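Side-chain contact in beta-microseminoprotein (Homo sapiens, PDB 3IX0), which is a secreted prostate and seminal plasma protein that forms homodimers, interacts with PI16 and probably binds immunoglobulin: residues D35-C40 with R66-E71. Residues are numbered along the deposited sequence; the frame is centred on the assembly and turned at random.
Sequences DNCETC and RIFKKE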
loop_
_atom_site.group_PDB
_atom_site.type_symbol
_atom_site.label_atom_id
_atom_site.label_comp_id
_atom_site.label_asym_id
_atom_site.label_seq_id
_atom_site.Cartn_x
_atom_site.Cartn_y
_atom_site.Cartn_z
ATOM N N ASP B 35 -15.670 -6.202 3.894
ATOM C CA ASP B 35 -16.311 -7.112 2.958
ATOM C C ASP B 35 -15.860 -6.854 1.529
ATOM O O ASP B 35 -16.500 -7.289 0.573
ATOM C CB ASP B 35 -17.835 -7.025 3.082
ATOM C CG ASP B 35 -18.339 -7.659 4.362
ATOM O OD1 ASP B 35 -17.765 -8.688 4.782
ATOM O OD2 ASP B 35 -19.307 -7.133 4.951
ATOM N N ASN B 36 -14.757 -6.133 1.381
ATOM C CA ASN B 36 -14.220 -5.874 0.050
ATOM C C ASN B 36 -12.714 -6.043 0.067
ATOM O O ASN B 36 -11.956 -5.219 -0.476
ATOM C CB ASN B 36 -14.651 -4.500 -0.472
ATOM C CG ASN B 36 -13.920 -3.356 0.203
ATOM O OD1 ASN B 36 -13.774 -3.314 1.435
ATOM N ND2 ASN B 36 -13.451 -2.412 -0.606
ATOM N N CYS B 37 -12.284 -7.115 0.725
ATOM C CA CYS B 37 -10.880 -7.523 0.681
ATOM C C CYS B 37 -9.936 -6.420 1.162
ATOM O O CYS B 37 -8.915 -6.140 0.524
ATOM C CB CYS B 37 -10.515 -7.969 -0.739
ATOM S SG CYS B 37 -11.478 -9.433 -1.255
ATOM N N GLU B 38 -10.285 -5.792 2.286
ATOM C CA GLU B 38 -9.381 -4.849 2.920
ATOM C C GLU B 38 -9.160 -5.195 4.366
ATOM O O GLU B 38 -10.011 -5.798 5.034
ATOM C CB GLU B 38 -9.903 -3.410 2.828
ATOM C CG GLU B 38 -10.102 -2.900 1.406
ATOM C CD GLU B 38 -10.760 -1.523 1.373
ATOM O OE1 GLU B 38 -11.388 -1.145 2.371
ATOM O OE2 GLU B 38 -10.641 -0.815 0.350
ATOM N N THR B 39 -8.005 -4.780 4.857
ATOM C CA THR B 39 -7.746 -4.811 6.279
ATOM C C THR B 39 -7.611 -3.365 6.766
ATOM O O THR B 39 -6.806 -2.583 6.240
ATOM C CB THR B 39 -6.499 -5.667 6.633
ATOM O OG1 THR B 39 -6.167 -5.459 8.006
ATOM C CG2 THR B 39 -5.283 -5.282 5.778
ATOM N N CYS B 40 -8.423 -3.017 7.752
ATOM C CA CYS B 40 -8.448 -1.677 8.323
ATOM C C CYS B 40 -8.011 -1.697 9.774
ATOM O O CYS B 40 -8.248 -2.673 10.479
ATOM C CB CYS B 40 -9.870 -1.109 8.261
ATOM S SG CYS B 40 -10.480 -0.879 6.606
ATOM N N ARG B 66 -6.066 -12.621 -16.280
ATOM C CA ARG B 66 -6.244 -12.682 -14.833
ATOM C C ARG B 66 -7.728 -12.676 -14.484
ATOM O O ARG B 66 -8.536 -11.986 -15.108
ATOM C CB ARG B 66 -5.518 -11.527 -14.134
ATOM C CG ARG B 66 -6.146 -10.143 -14.349
ATOM C CD ARG B 66 -5.170 -9.045 -13.959
ATOM N NE ARG B 66 -5.726 -7.712 -14.170
ATOM C CZ ARG B 66 -4.999 -6.618 -14.394
ATOM N NH1 ARG B 66 -3.673 -6.686 -14.444
ATOM N NH2 ARG B 66 -5.603 -5.450 -14.573
ATOM N N ILE B 67 -8.096 -13.469 -13.491
ATOM C CA ILE B 67 -9.483 -13.556 -13.095
ATOM C C ILE B 67 -9.540 -13.382 -11.571
ATOM O O ILE B 67 -8.826 -14.055 -10.824
ATOM C CB ILE B 67 -10.099 -14.909 -13.514
ATOM C CG1 ILE B 67 -9.936 -15.143 -15.017
ATOM C CG2 ILE B 67 -11.556 -14.972 -13.084
ATOM C CD1 ILE B 67 -10.422 -16.534 -15.479
ATOM N N PHE B 68 -10.383 -12.466 -11.121
ATOM C CA PHE B 68 -10.475 -12.130 -9.711
ATOM C C PHE B 68 -11.381 -13.115 -8.996
ATOM O O PHE B 68 -12.463 -13.396 -9.475
ATOM C CB PHE B 68 -11.051 -10.715 -9.548
ATOM C CG PHE B 68 -11.151 -10.267 -8.116
ATOM C CD1 PHE B 68 -10.042 -10.306 -7.290
ATOM C CD2 PHE B 68 -12.354 -9.811 -7.597
ATOM C CE1 PHE B 68 -10.129 -9.905 -5.969
ATOM C CE2 PHE B 68 -12.439 -9.404 -6.286
ATOM C CZ PHE B 68 -11.326 -9.456 -5.469
ATOM N N LYS B 69 -10.944 -13.628 -7.852
ATOM C CA LYS B 69 -11.793 -14.488 -7.025
ATOM C C LYS B 69 -12.110 -13.763 -5.719
ATOM O O LYS B 69 -11.318 -13.801 -4.775
ATOM C CB LYS B 69 -11.079 -15.804 -6.712
ATOM C CG LYS B 69 -10.479 -16.510 -7.916
ATOM C CD LYS B 69 -11.376 -17.639 -8.400
ATOM C CE LYS B 69 -12.099 -17.271 -9.688
ATOM N NZ LYS B 69 -12.458 -18.488 -10.473
ATOM N N LYS B 70 -13.264 -13.102 -5.678
ATOM C CA LYS B 70 -13.615 -12.222 -4.584
ATOM C C LYS B 70 -13.501 -12.944 -3.259
ATOM O O LYS B 70 -12.874 -12.443 -2.328
ATOM C CB LYS B 70 -15.035 -11.673 -4.776
ATOM C CG LYS B 70 -15.379 -10.504 -3.856
ATOM C CD LYS B 70 -16.120 -9.392 -4.606
ATOM C CE LYS B 70 -17.624 -9.640 -4.722
ATOM N NZ LYS B 70 -18.383 -9.149 -3.531
ATOM N N GLU B 71 -14.103 -14.128 -3.195
ATOM C CA GLU B 71 -14.191 -14.913 -1.969
ATOM C C GLU B 71 -12.826 -15.216 -1.362
ATOM O O GLU B 71 -12.714 -15.427 -0.164
ATOM C CB GLU B 71 -14.954 -16.222 -2.234
ATOM C CG GLU B 71 -14.364 -17.091 -3.374
ATOM C CD GLU B 71 -14.710 -16.604 -4.801
ATOM O OE1 GLU B 71 -14.156 -17.172 -5.762
ATOM O OE2 GLU B 71 -15.527 -15.671 -4.977
#
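Cys37 reaches across to Phe68 and Lys70 with a single atom, and that sulfur carries the tight part of this small contact. SG lies at the edge of the Phe68 ring, close to its plane, 4.2 Å from CZ; the ring therefore offers its far rim to the sulfur, not a face. Cys37 SG also comes to 3.5 Å from Lys70 O, a van der Waals touch with the backbone. What puts the sulfur there is a chi1 of -63°, with SG opposite the carbonyl carbon, and the disulfide to Cys73 then fixes it. The Phe68 ring, thrown out by a chi1 of -179°, also has the backbone N of Lys70 above one face, 3.8 Å from the plane and shifted toward the rim, where the chain turns from strand into 3-10 segment.

Around the Lys70 side chain the interface slackens. This lysine is solvent-exposed; its side chain comes no closer than 4.8 Å, from CG to Cys37 SG, and its amino end swings toward 35-40 without touching it. No hydrogen bond crosses between the segments, and only 120 Å² is buried in all.

Cys37 precedes strand 38-42 of the four-stranded sheet, pairing through its backbone with Leu52, whereas Phe68 lies near the end of strand 64-69 of the two-stranded sheet and meets Tyr75 on strand 74-79. The disulfide from Cys37 to Cys73, just before strand 74-79, links the approaches to the two sheets covalently.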